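Local atomic coordinates of putative ATP-dependent endonuclease of the OLD family (Thermus scotoductus, PDB entry 6P74), a protein that degrades linear and supercoiled double-stranded DNA in the 5'-to-3' direction with divalent metals such as manganese, nicks circular DNA, and has DNA-stimulated ATPase activity. Residues 435-440 with 451-456; 348-353 with 460-465; 46-49 with 53-56; 93-98 with 102-107. All blocks are in the same frame, centred on the assembly; numbering follows the deposited sequence.

Interaction 1 (435-440 with 451-456); sequences WPIDER and QENKAE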
loop_
_atom_site.group_PDB
_atom_site.type_symbol
_atom_site.label_atom_id
_atom_site.label_comp_id
_atom_site.label_asym_id
_atom_site.label_seq_id
_atom_site.Cartn_x
_atom_site.Cartn_y
_atom_site.Cartn_z
ATOM N N TRP A 435 -37.712 -39.362 -26.510
ATOM C CA TRP A 435 -38.691 -40.328 -26.037
ATOM C C TRP A 435 -39.167 -41.191 -27.191
ATOM O O TRP A 435 -39.313 -40.691 -28.306
ATOM C CB TRP A 435 -39.877 -39.598 -25.395
ATOM C CG TRP A 435 -39.417 -38.699 -24.296
ATOM C CD1 TRP A 435 -39.151 -37.345 -24.373
ATOM C CD2 TRP A 435 -39.115 -39.091 -22.956
ATOM N NE1 TRP A 435 -38.707 -36.885 -23.160
ATOM C CE2 TRP A 435 -38.679 -37.935 -22.271
ATOM C CE3 TRP A 435 -39.171 -40.311 -22.270
ATOM C CZ2 TRP A 435 -38.316 -37.960 -20.922
ATOM C CZ3 TRP A 435 -38.809 -40.337 -20.946
ATOM C CH2 TRP A 435 -38.376 -39.170 -20.281
ATOM N N PRO A 436 -39.412 -42.485 -26.972
ATOM C CA PRO A 436 -39.951 -43.305 -28.059
ATOM C C PRO A 436 -41.328 -42.816 -28.482
ATOM O O PRO A 436 -42.122 -42.328 -27.672
ATOM C CB PRO A 436 -40.015 -44.710 -27.448
ATOM C CG PRO A 436 -40.086 -44.472 -25.983
ATOM C CD PRO A 436 -39.201 -43.288 -25.755
ATOM N N ILE A 437 -41.604 -42.950 -29.777
ATOM C CA ILE A 437 -42.862 -42.474 -30.328
ATOM C C ILE A 437 -43.942 -43.513 -30.049
ATOM O O ILE A 437 -43.749 -44.717 -30.269
ATOM C CB ILE A 437 -42.720 -42.166 -31.827
ATOM C CG1 ILE A 437 -42.115 -40.767 -32.035
ATOM C CG2 ILE A 437 -44.065 -42.194 -32.503
ATOM C CD1 ILE A 437 -40.636 -40.762 -32.320
ATOM N N ASP A 438 -45.072 -43.049 -29.528
ATOM C CA ASP A 438 -46.218 -43.919 -29.279
ATOM C C ASP A 438 -46.916 -44.170 -30.614
ATOM O O ASP A 438 -47.623 -43.302 -31.138
ATOM C CB ASP A 438 -47.148 -43.275 -28.255
ATOM C CG ASP A 438 -48.397 -44.108 -27.978
ATOM O OD1 ASP A 438 -48.401 -45.339 -28.255
ATOM O OD2 ASP A 438 -49.384 -43.508 -27.490
ATOM N N GLU A 439 -46.715 -45.361 -31.178
ATOM C CA GLU A 439 -47.287 -45.674 -32.482
ATOM C C GLU A 439 -48.813 -45.706 -32.475
ATOM O O GLU A 439 -49.415 -45.706 -33.553
ATOM C CB GLU A 439 -46.729 -47.005 -32.990
ATOM C CG GLU A 439 -45.201 -47.041 -33.063
ATOM C CD GLU A 439 -44.613 -45.934 -33.939
ATOM O OE1 GLU A 439 -45.373 -45.343 -34.742
ATOM O OE2 GLU A 439 -43.393 -45.653 -33.823
ATOM N N ARG A 440 -49.453 -45.702 -31.304
ATOM C CA ARG A 440 -50.907 -45.622 -31.239
ATOM C C ARG A 440 -51.443 -44.193 -31.237
ATOM O O ARG A 440 -52.635 -44.000 -31.497
ATOM C CB ARG A 440 -51.425 -46.347 -29.993
ATOM C CG ARG A 440 -51.086 -47.835 -29.935
ATOM C CD ARG A 440 -51.469 -48.429 -28.593
ATOM N NE ARG A 440 -52.366 -49.572 -28.741
ATOM C CZ ARG A 440 -51.963 -50.841 -28.749
ATOM N NH1 ARG A 440 -50.673 -51.133 -28.611
ATOM N NH2 ARG A 440 -52.854 -51.819 -28.892
ATOM N N GLN A 451 -40.421 -34.509 -34.181
ATOM C CA GLN A 451 -39.764 -33.223 -34.341
ATOM C C GLN A 451 -39.131 -32.772 -33.037
ATOM O O GLN A 451 -38.019 -32.236 -33.038
ATOM C CB GLN A 451 -40.755 -32.194 -34.854
ATOM C CG GLN A 451 -41.064 -32.337 -36.313
ATOM C CD GLN A 451 -42.359 -31.637 -36.698
ATOM O OE1 GLN A 451 -43.089 -31.123 -35.833
ATOM N NE2 GLN A 451 -42.662 -31.630 -38.002
ATOM N N GLU A 452 -39.802 -33.004 -31.910
ATOM C CA GLU A 452 -39.198 -32.661 -30.626
ATOM C C GLU A 452 -37.937 -33.485 -30.353
ATOM O O GLU A 452 -36.939 -32.947 -29.867
ATOM C CB GLU A 452 -40.216 -32.838 -29.506
ATOM C CG GLU A 452 -41.193 -31.685 -29.431
ATOM C CD GLU A 452 -42.474 -32.036 -28.684
ATOM O OE1 GLU A 452 -43.496 -31.353 -28.946
ATOM O OE2 GLU A 452 -42.454 -32.994 -27.861
ATOM N N ASN A 453 -37.963 -34.790 -30.648
ATOM C CA ASN A 453 -36.759 -35.604 -30.485
ATOM C C ASN A 453 -35.596 -35.038 -31.290
ATOM O O ASN A 453 -34.485 -34.897 -30.772
ATOM C CB ASN A 453 -37.037 -37.058 -30.866
ATOM C CG ASN A 453 -37.860 -37.768 -29.818
ATOM O OD1 ASN A 453 -38.041 -37.258 -28.719
ATOM N ND2 ASN A 453 -38.355 -38.949 -30.145
ATOM N N LYS A 454 -35.832 -34.679 -32.555
ATOM C CA LYS A 454 -34.742 -34.123 -33.354
ATOM C C LYS A 454 -34.263 -32.788 -32.789
ATOM O O LYS A 454 -33.053 -32.532 -32.723
ATOM C CB LYS A 454 -35.157 -33.972 -34.825
ATOM C CG LYS A 454 -35.432 -35.292 -35.549
ATOM C CD LYS A 454 -34.551 -36.437 -35.045
ATOM C CE LYS A 454 -35.190 -37.833 -35.298
ATOM N NZ LYS A 454 -36.459 -38.119 -34.508
ATOM N N ALA A 455 -35.187 -31.919 -32.383
ATOM C CA ALA A 455 -34.781 -30.654 -31.774
ATOM C C ALA A 455 -33.897 -30.893 -30.551
ATOM O O ALA A 455 -32.820 -30.295 -30.418
ATOM C CB ALA A 455 -36.013 -29.830 -31.396
ATOM N N GLU A 456 -34.346 -31.768 -29.642
ATOM C CA GLU A 456 -33.549 -32.092 -28.465
ATOM C C GLU A 456 -32.189 -32.664 -28.848
ATOM O O GLU A 456 -31.174 -32.317 -28.237
ATOM C CB GLU A 456 -34.308 -33.070 -27.567
ATOM C CG GLU A 456 -35.474 -32.429 -26.801
ATOM C CD GLU A 456 -35.113 -31.173 -25.993
ATOM O OE1 GLU A 456 -34.157 -31.206 -25.182
ATOM O OE2 GLU A 456 -35.806 -30.141 -26.170
#

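Interaction 2 (348-353 with 460-465); sequences DNVRNR and NQRIQA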
loop_
_atom_site.group_PDB
_atom_site.type_symbol
_atom_site.label_atom_id
_atom_site.label_comp_id
_atom_site.label_asym_id
_atom_site.label_seq_id
_atom_site.Cartn_x
_atom_site.Cartn_y
_atom_site.Cartn_z
ATOM N N ASP A 348 -21.934 -14.416 -28.978
ATOM C CA ASP A 348 -23.057 -13.485 -29.036
ATOM C C ASP A 348 -24.278 -14.152 -29.656
ATOM O O ASP A 348 -25.413 -13.946 -29.201
ATOM C CB ASP A 348 -22.663 -12.224 -29.823
ATOM C CG ASP A 348 -23.841 -11.264 -30.042
ATOM O OD1 ASP A 348 -24.323 -10.641 -29.065
ATOM O OD2 ASP A 348 -24.293 -11.142 -31.202
ATOM N N ASN A 349 -24.066 -14.953 -30.700
ATOM C CA ASN A 349 -25.157 -15.741 -31.263
ATOM C C ASN A 349 -25.783 -16.640 -30.204
ATOM O O ASN A 349 -27.011 -16.784 -30.148
ATOM C CB ASN A 349 -24.643 -16.569 -32.437
ATOM C CG ASN A 349 -25.715 -17.443 -33.047
ATOM O OD1 ASN A 349 -26.638 -16.938 -33.678
ATOM N ND2 ASN A 349 -25.597 -18.761 -32.871
ATOM N N VAL A 350 -24.951 -17.247 -29.352
ATOM C CA VAL A 350 -25.465 -18.142 -28.324
ATOM C C VAL A 350 -26.229 -17.342 -27.290
ATOM O O VAL A 350 -27.250 -17.791 -26.769
ATOM C CB VAL A 350 -24.314 -18.951 -27.684
ATOM C CG1 VAL A 350 -24.783 -19.617 -26.418
ATOM C CG2 VAL A 350 -23.771 -20.002 -28.658
ATOM N N ARG A 351 -25.764 -16.130 -26.995
ATOM C CA ARG A 351 -26.477 -15.289 -26.046
ATOM C C ARG A 351 -27.858 -14.921 -26.573
ATOM O O ARG A 351 -28.828 -14.874 -25.807
ATOM C CB ARG A 351 -25.654 -14.038 -25.738
ATOM C CG ARG A 351 -26.411 -12.993 -24.938
ATOM C CD ARG A 351 -25.503 -11.874 -24.496
ATOM N NE ARG A 351 -24.894 -11.207 -25.645
ATOM C CZ ARG A 351 -23.805 -10.438 -25.584
ATOM N NH1 ARG A 351 -23.177 -10.243 -24.421
ATOM N NH2 ARG A 351 -23.331 -9.873 -26.693
ATOM N N ASN A 352 -27.973 -14.687 -27.884
ATOM C CA ASN A 352 -29.260 -14.335 -28.477
ATOM C C ASN A 352 -30.213 -15.518 -28.488
ATOM O O ASN A 352 -31.411 -15.351 -28.234
ATOM C CB ASN A 352 -29.072 -13.815 -29.904
ATOM C CG ASN A 352 -28.387 -12.461 -29.954
ATOM O OD1 ASN A 352 -28.419 -11.678 -28.991
ATOM N ND2 ASN A 352 -27.759 -12.174 -31.086
ATOM N N ARG A 353 -29.716 -16.711 -28.825
ATOM C CA ARG A 353 -30.585 -17.882 -28.808
ATOM C C ARG A 353 -31.131 -18.118 -27.415
ATOM O O ARG A 353 -32.262 -18.589 -27.261
ATOM C CB ARG A 353 -29.846 -19.142 -29.281
ATOM C CG ARG A 353 -29.460 -19.174 -30.739
ATOM C CD ARG A 353 -28.331 -20.199 -30.996
ATOM N NE ARG A 353 -28.813 -21.558 -31.230
ATOM C CZ ARG A 353 -28.893 -22.506 -30.292
ATOM N NH1 ARG A 353 -28.522 -22.253 -29.023
ATOM N NH2 ARG A 353 -29.339 -23.722 -30.626
ATOM N N ASN A 460 -28.645 -31.233 -27.721
ATOM C CA ASN A 460 -27.669 -32.084 -27.055
ATOM C C ASN A 460 -26.338 -32.071 -27.801
ATOM O O ASN A 460 -25.275 -32.103 -27.177
ATOM C CB ASN A 460 -28.196 -33.524 -26.951
ATOM C CG ASN A 460 -29.428 -33.624 -26.091
ATOM O OD1 ASN A 460 -29.743 -32.688 -25.357
ATOM N ND2 ASN A 460 -30.145 -34.773 -26.177
ATOM N N GLN A 461 -26.387 -32.061 -29.136
ATOM C CA GLN A 461 -25.179 -32.045 -29.949
ATOM C C GLN A 461 -24.447 -30.715 -29.834
ATOM O O GLN A 461 -23.212 -30.685 -29.832
ATOM C CB GLN A 461 -25.522 -32.345 -31.413
ATOM C CG GLN A 461 -24.312 -32.484 -32.308
ATOM C CD GLN A 461 -23.232 -33.371 -31.678
ATOM O OE1 GLN A 461 -22.112 -32.915 -31.428
ATOM N NE2 GLN A 461 -23.571 -34.638 -31.407
ATOM N N ARG A 462 -25.172 -29.605 -29.730
ATOM C CA ARG A 462 -24.480 -28.327 -29.593
ATOM C C ARG A 462 -23.752 -28.237 -28.256
ATOM O O ARG A 462 -22.615 -27.749 -28.195
ATOM C CB ARG A 462 -25.445 -27.174 -29.748
ATOM C CG ARG A 462 -26.082 -27.014 -31.124
ATOM C CD ARG A 462 -27.222 -25.963 -31.033
ATOM N NE ARG A 462 -26.644 -24.691 -30.605
ATOM C CZ ARG A 462 -25.990 -23.840 -31.405
ATOM N NH1 ARG A 462 -25.848 -24.103 -32.702
ATOM N NH2 ARG A 462 -25.476 -22.712 -30.913
ATOM N N ILE A 463 -24.370 -28.742 -27.183
ATOM C CA ILE A 463 -23.701 -28.767 -25.885
ATOM C C ILE A 463 -22.431 -29.605 -25.960
ATOM O O ILE A 463 -21.398 -29.269 -25.366
ATOM C CB ILE A 463 -24.674 -29.279 -24.803
ATOM C CG1 ILE A 463 -25.632 -28.153 -24.412
ATOM C CG2 ILE A 463 -23.895 -29.769 -23.584
ATOM C CD1 ILE A 463 -26.916 -28.639 -23.750
ATOM N N GLN A 464 -22.494 -30.719 -26.675
ATOM C CA GLN A 464 -21.347 -31.603 -26.802
ATOM C C GLN A 464 -20.226 -30.943 -27.607
ATOM O O GLN A 464 -19.037 -31.122 -27.307
ATOM C CB GLN A 464 -21.818 -32.897 -27.457
ATOM C CG GLN A 464 -20.788 -33.915 -27.606
ATOM C CD GLN A 464 -21.110 -35.148 -26.813
ATOM O OE1 GLN A 464 -21.792 -35.095 -25.774
ATOM N NE2 GLN A 464 -20.622 -36.277 -27.290
ATOM N N ALA A 465 -20.592 -30.166 -28.627
ATOM C CA ALA A 465 -19.603 -29.482 -29.448
ATOM C C ALA A 465 -18.877 -28.397 -28.658
ATOM O O ALA A 465 -17.655 -28.264 -28.765
ATOM C CB ALA A 465 -20.274 -28.879 -30.688
#

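Interaction 3 (46-49 with 53-56); sequences GDVW and RSFR. With SO4 (sulfate ion), chain K.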
loop_
_atom_site.group_PDB
_atom_site.type_symbol
_atom_site.label_atom_id
_atom_site.label_comp_id
_atom_site.label_asym_id
_atom_site.label_seq_id
_atom_site.Cartn_x
_atom_site.Cartn_y
_atom_site.Cartn_z
ATOM N N GLY A 46 -2.943 8.255 -13.187
ATOM C CA GLY A 46 -3.492 8.856 -11.992
ATOM C C GLY A 46 -3.052 10.302 -11.890
ATOM O O GLY A 46 -2.406 10.851 -12.783
ATOM N N ASP A 47 -3.403 10.933 -10.773
ATOM C CA ASP A 47 -3.198 12.369 -10.676
ATOM C C ASP A 47 -1.831 12.751 -10.098
ATOM O O ASP A 47 -1.627 13.915 -9.749
ATOM C CB ASP A 47 -4.338 13.013 -9.880
ATOM C CG ASP A 47 -4.700 12.232 -8.647
ATOM O OD1 ASP A 47 -3.885 11.380 -8.237
ATOM O OD2 ASP A 47 -5.804 12.461 -8.099
ATOM N N VAL A 48 -0.884 11.817 -10.026
ATOM C CA VAL A 48 0.495 12.113 -9.653
ATOM C C VAL A 48 1.396 11.836 -10.852
ATOM O O VAL A 48 1.385 10.727 -11.400
ATOM C CB VAL A 48 0.949 11.291 -8.434
ATOM C CG1 VAL A 48 2.433 10.928 -8.555
ATOM C CG2 VAL A 48 0.713 12.083 -7.175
ATOM N N TRP A 49 2.191 12.832 -11.237
ATOM C CA TRP A 49 3.063 12.668 -12.388
ATOM C C TRP A 49 4.027 11.508 -12.154
ATOM O O TRP A 49 4.733 11.489 -11.136
ATOM C CB TRP A 49 3.852 13.942 -12.678
ATOM C CG TRP A 49 4.610 13.794 -13.951
ATOM C CD1 TRP A 49 5.879 13.309 -14.100
ATOM C CD2 TRP A 49 4.126 14.066 -15.271
ATOM N NE1 TRP A 49 6.222 13.289 -15.430
ATOM C CE2 TRP A 49 5.165 13.750 -16.171
ATOM C CE3 TRP A 49 2.918 14.565 -15.779
ATOM C CZ2 TRP A 49 5.036 13.915 -17.547
ATOM C CZ3 TRP A 49 2.793 14.734 -17.145
ATOM C CH2 TRP A 49 3.844 14.410 -18.015
ATOM N N ARG A 53 9.821 8.882 -7.781
ATOM C CA ARG A 53 9.057 8.917 -6.535
ATOM C C ARG A 53 7.773 8.104 -6.601
ATOM O O ARG A 53 7.092 7.974 -5.576
ATOM C CB ARG A 53 8.687 10.355 -6.163
ATOM C CG ARG A 53 9.814 11.211 -5.620
ATOM C CD ARG A 53 9.347 12.653 -5.424
ATOM N NE ARG A 53 8.538 13.109 -6.555
ATOM C CZ ARG A 53 8.619 14.323 -7.095
ATOM N NH1 ARG A 53 9.480 15.212 -6.616
ATOM N NH2 ARG A 53 7.843 14.642 -8.125
ATOM N N SER A 54 7.409 7.582 -7.772
ATOM C CA SER A 54 6.185 6.802 -7.884
ATOM C C SER A 54 6.388 5.337 -7.524
ATOM O O SER A 54 5.412 4.653 -7.190
ATOM C CB SER A 54 5.626 6.903 -9.306
ATOM O OG SER A 54 5.372 8.246 -9.671
ATOM N N PHE A 55 7.619 4.841 -7.589
ATOM C CA PHE A 55 7.907 3.430 -7.399
ATOM C C PHE A 55 8.531 3.178 -6.033
ATOM O O PHE A 55 9.182 4.051 -5.454
ATOM C CB PHE A 55 8.853 2.917 -8.490
ATOM C CG PHE A 55 8.228 2.848 -9.855
ATOM C CD1 PHE A 55 8.216 3.960 -10.687
ATOM C CD2 PHE A 55 7.668 1.666 -10.315
ATOM C CE1 PHE A 55 7.646 3.892 -11.958
ATOM C CE2 PHE A 55 7.097 1.588 -11.575
ATOM C CZ PHE A 55 7.084 2.701 -12.401
ATOM N N ARG A 56 8.318 1.970 -5.524
ATOM C CA ARG A 56 9.090 1.433 -4.414
ATOM C C ARG A 56 10.167 0.510 -4.989
ATOM O O ARG A 56 9.857 -0.422 -5.744
ATOM C CB ARG A 56 8.179 0.694 -3.424
ATOM C CG ARG A 56 6.980 1.518 -2.937
ATOM C CD ARG A 56 6.186 0.812 -1.832
ATOM N NE ARG A 56 6.351 1.471 -0.531
ATOM C CZ ARG A 56 5.686 1.142 0.581
ATOM N NH1 ARG A 56 4.794 0.155 0.564
ATOM N NH2 ARG A 56 5.911 1.806 1.713
HETATM S S SO4 K . 9.504 11.574 -16.804
HETATM O O1 SO4 K . 9.581 10.485 -17.777
HETATM O O2 SO4 K . 8.480 12.538 -17.193
HETATM O O3 SO4 K . 9.178 11.048 -15.478
HETATM O O4 SO4 K . 10.801 12.242 -16.753
#

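Interaction 4 (93-98 with 102-107); sequences TCKGED and HVDLEP. With SO4 (sulfate ion), chain K.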
loop_
_atom_site.group_PDB
_atom_site.type_symbol
_atom_site.label_atom_id
_atom_site.label_comp_id
_atom_site.label_asym_id
_atom_site.label_seq_id
_atom_site.Cartn_x
_atom_site.Cartn_y
_atom_site.Cartn_z
ATOM N N THR A 93 8.483 3.246 -18.021
ATOM C CA THR A 93 9.554 2.306 -17.741
ATOM C C THR A 93 10.249 2.720 -16.456
ATOM O O THR A 93 10.461 3.911 -16.210
ATOM C CB THR A 93 10.577 2.243 -18.889
ATOM O OG1 THR A 93 9.909 1.983 -20.131
ATOM C CG2 THR A 93 11.584 1.140 -18.632
ATOM N N CYS A 94 10.591 1.738 -15.628
ATOM C CA CYS A 94 11.443 1.970 -14.467
ATOM C C CYS A 94 12.502 0.882 -14.437
ATOM O O CYS A 94 12.181 -0.294 -14.233
ATOM C CB CYS A 94 10.641 1.982 -13.170
ATOM S SG CYS A 94 11.673 2.268 -11.712
ATOM N N LYS A 95 13.759 1.274 -14.628
ATOM C CA LYS A 95 14.863 0.328 -14.696
ATOM C C LYS A 95 16.093 0.987 -14.100
ATOM O O LYS A 95 16.029 2.084 -13.538
ATOM C CB LYS A 95 15.113 -0.120 -16.142
ATOM C CG LYS A 95 15.555 1.005 -17.059
ATOM C CD LYS A 95 15.634 0.550 -18.501
ATOM C CE LYS A 95 15.763 1.740 -19.431
ATOM N NZ LYS A 95 15.878 1.316 -20.855
ATOM N N GLY A 96 17.224 0.321 -14.244
ATOM C CA GLY A 96 18.465 0.898 -13.794
ATOM C C GLY A 96 19.519 -0.175 -13.687
ATOM O O GLY A 96 19.204 -1.370 -13.660
ATOM N N GLU A 97 20.776 0.237 -13.663
ATOM C CA GLU A 97 21.837 -0.639 -13.210
ATOM C C GLU A 97 22.202 0.010 -11.888
ATOM O O GLU A 97 22.236 1.238 -11.781
ATOM C CB GLU A 97 23.036 -0.666 -14.150
ATOM C CG GLU A 97 22.701 -1.196 -15.519
ATOM C CD GLU A 97 23.929 -1.343 -16.386
ATOM O OE1 GLU A 97 25.048 -1.080 -15.887
ATOM O OE2 GLU A 97 23.770 -1.721 -17.564
ATOM N N ASP A 98 22.436 -0.815 -10.873
ATOM C CA ASP A 98 22.676 -0.294 -9.533
ATOM C C ASP A 98 23.742 0.796 -9.566
ATOM O O ASP A 98 24.748 0.687 -10.277
ATOM C CB ASP A 98 23.097 -1.423 -8.590
ATOM C CG ASP A 98 22.840 -1.090 -7.128
ATOM O OD1 ASP A 98 21.671 -0.799 -6.786
ATOM O OD2 ASP A 98 23.801 -1.125 -6.323
ATOM N N HIS A 102 15.750 4.997 -12.831
ATOM C CA HIS A 102 15.114 6.149 -13.454
ATOM C C HIS A 102 13.866 5.658 -14.158
ATOM O O HIS A 102 13.725 4.468 -14.453
ATOM C CB HIS A 102 16.046 6.850 -14.450
ATOM C CG HIS A 102 16.521 5.958 -15.555
ATOM N ND1 HIS A 102 17.642 5.161 -15.440
ATOM C CD2 HIS A 102 16.018 5.726 -16.791
ATOM C CE1 HIS A 102 17.810 4.480 -16.560
ATOM N NE2 HIS A 102 16.838 4.803 -17.396
ATOM N N VAL A 103 12.962 6.582 -14.430
ATOM C CA VAL A 103 11.728 6.227 -15.108
ATOM C C VAL A 103 11.559 7.143 -16.306
ATOM O O VAL A 103 11.931 8.321 -16.258
ATOM C CB VAL A 103 10.507 6.292 -14.163
ATOM C CG1 VAL A 103 10.868 5.738 -12.791
ATOM C CG2 VAL A 103 9.985 7.699 -14.050
ATOM N N ASP A 104 11.032 6.586 -17.390
ATOM C CA ASP A 104 10.692 7.330 -18.591
ATOM C C ASP A 104 9.206 7.156 -18.869
ATOM O O ASP A 104 8.650 6.071 -18.670
ATOM C CB ASP A 104 11.512 6.848 -19.793
ATOM C CG ASP A 104 12.996 6.772 -19.494
ATOM O OD1 ASP A 104 13.594 7.816 -19.147
ATOM O OD2 ASP A 104 13.566 5.661 -19.607
ATOM N N LEU A 105 8.562 8.227 -19.312
ATOM C CA LEU A 105 7.183 8.183 -19.785
ATOM C C LEU A 105 7.238 8.457 -21.280
ATOM O O LEU A 105 7.448 9.594 -21.698
ATOM C CB LEU A 105 6.315 9.199 -19.049
ATOM C CG LEU A 105 4.814 9.158 -19.345
ATOM C CD1 LEU A 105 4.222 7.799 -19.011
ATOM C CD2 LEU A 105 4.092 10.276 -18.596
ATOM N N GLU A 106 7.078 7.425 -22.087
ATOM C CA GLU A 106 7.304 7.756 -23.478
ATOM C C GLU A 106 6.003 7.748 -24.264
ATOM O O GLU A 106 5.148 6.873 -24.051
ATOM C CB GLU A 106 8.273 6.781 -24.145
ATOM C CG GLU A 106 9.609 6.639 -23.478
ATOM C CD GLU A 106 10.370 5.453 -24.032
ATOM O OE1 GLU A 106 11.293 5.674 -24.850
ATOM O OE2 GLU A 106 10.015 4.300 -23.673
ATOM N N PRO A 107 5.849 8.684 -25.201
ATOM C CA PRO A 107 4.721 8.621 -26.125
ATOM C C PRO A 107 5.002 7.644 -27.258
ATOM O O PRO A 107 6.138 7.476 -27.713
ATOM C CB PRO A 107 4.619 10.060 -26.642
ATOM C CG PRO A 107 6.052 10.503 -26.695
ATOM C CD PRO A 107 6.730 9.832 -25.491
HETATM S S SO4 K . 9.504 11.574 -16.804
HETATM O O1 SO4 K . 9.581 10.485 -17.777
HETATM O O2 SO4 K . 8.480 12.538 -17.193
HETATM O O3 SO4 K . 9.178 11.048 -15.478
HETATM O O4 SO4 K . 10.801 12.242 -16.753
#

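Interaction 1 (435-440 with 451-456)
The amide of N453 grips the backbone of W435 at two points. ND2 of N453 donates to the carbonyl O of W435 at 2.7 Å. That acceptor lies close to the amide plane of N453, and the N-H...O angle is 159°. In return OD1 of N453 accepts from the backbone N of W435 at 3.1 Å. This second bond is also fairly straight, but its donor sits well above the plane of the amide carbonyl. One side-chain amide thus serves both polar backbone atoms of W435. The two bonds fix the rotation of the amide and are consistent with N and O as placed. The first torsion of N453 (chi1 -74°) sets CG opposite its own carbonyl carbon and sends the amide from the helix to the loop. The CD1 methyl of I437 lies against the amide, 3.6 Å from ND2 of N453. The indole of W435 takes little part here and leans on P477 and S478. S478 probably binds a divalent metal, so the contact lies beside the probable Toprim metal site. The loop 435-440 follows strand 426-431 and leads into helix 443-467. The helix then runs back alongside the loop, so that I437 also packs on R446, Q449 and E450.

Interaction 2 (348-353 with 460-465)
R353 lays its guanidinium flat over that of R462. The group centres are 3.4 Å apart and the planes differ by 26°, so this is a slightly splayed face-to-face stack. CZ of R462 sits over the centre of the R353 group. Relative to the R462 group, CZ of R353 is shifted toward the rim. The tightest approach is NH2 of R353 to NE of R462, 2.9 Å, between two donors, so it is not a hydrogen bond. The two long side chains come from opposite directions and span the 14.1 Å between the segment axes, a distance far beyond close helix packing. Both bend at the third torsion, chi3 86° in R353 and 61° in R462, and these bends turn the guanidinium groups face to face. V350 meets the edge of the R462 guanidinium instead, with CG2 lying near its plane, 3.9 Å from NH2. N349 brushes the same NH2 more loosely. The contact is on the surface and joins the C-terminal part of the ATPase domain to the Toprim domain, through helices 341-355 and 443-467. E413, on helix 409-422, forms salt bridges through OE2 with NH1 of R353 and NE of R462. The chemistry therefore implies a stacked arginine pair, one from each domain, whose charges are probably offset by the shared carboxylate of E413.

Interaction 3 (46-49 with 53-56)
The first torsion of S54 (chi1 -58°) sets OG opposite its own carbonyl carbon and turns it toward V48 and W49. In W49 the side chain swings the other way. Its CG stands opposite the backbone N (chi1 -173°), which directs the indole toward a bound sulfate. The backbone of W49 meets the serine separately: OG of S54 lies 3.6 Å from O of W49, a contact and not a hydrogen bond. CG1 of V48 touches the same OG from 4.1 Å. The hydroxyl has its polar partner in the backbone N of S51, within the turn that links the two segments. The sulfate at the indole edge is probably from the crystallisation liquor. NE1 of W49 donates to its O2 at 3.0 Å, with an N-H...O angle of 158°. The sulfur lies in the plane of the ring, so the ion sits at the edge and not over a face. The contact itself is small and exposed. Both segments belong to the loop between helix 34-45 and strand 70-76 of the ATPase domain. S54 packs back on L43 of that helix, while R53 packs on Y281 and R56 on T35 of the second subunit.

Interaction 4 (93-98 with 102-107)
C94 and V103 form the close-packed centre of this strand pair. They are a non-hydrogen-bonded antiparallel pair with CA atoms 4.3 Å apart. SG of C94 stands opposite its backbone N (chi1 180°) and lies 3.7 Å from CG1 of V103. Both side chains are on the face that F55 covers. Hydrogen-bonded pairs flank them. On one side, the backbone N of T93 donates to O of D104 at 2.9 Å. On the other, K95 and H102 exchange two bonds: N of K95 to O of H102 at 3.2 Å, and N of H102 to O of K95 at 3.0 Å.

The opposite face, with T93, K95, H102 and D104, is looser toward the hairpin end. There K95 and H102 are exposed. The extended lysine chain crosses the imidazole obliquely, and its CE comes to 3.8 Å from NE2 of H102. The lysine ammonium lies near the carboxylate of D104 and may feel its charge. The imidazole ring has OD2 of D104 near its plane, at the edge. Farther along, E106 turns its carboxylate to R91 in a salt bridge.

The strand 102-107 also meets the sulfate: N of L105 donates to its O1 at 2.9 Å, with a rather bent angle of 132°. The two segments are the end of a beta hairpin, strands 85-97 and 100-109, in the antiparallel sheet of the ABC-type ATPase domain.

In the fold
Interactions 3 and 4 come first along the chain and share the N-terminal part of the ATPase domain. Their centres are about 13 Å apart. They touch where F55 packs on C94 and V103 and where W49 packs on L105, and one sulfate bridges W49 and L105. Interactions 1 and 2 share helix 443-467 of the Toprim domain, with centres about 22 Å apart. Segment 348-353 comes first, and both segments of interaction 1 fall between it and 460-465. Interaction 1 lies near the metal site, while interaction 2 ties the helix to the ATPase domain. Centres of interactions 1 and 4 are about 70 Å apart, so the two pairs mark distant parts of an elongated chain.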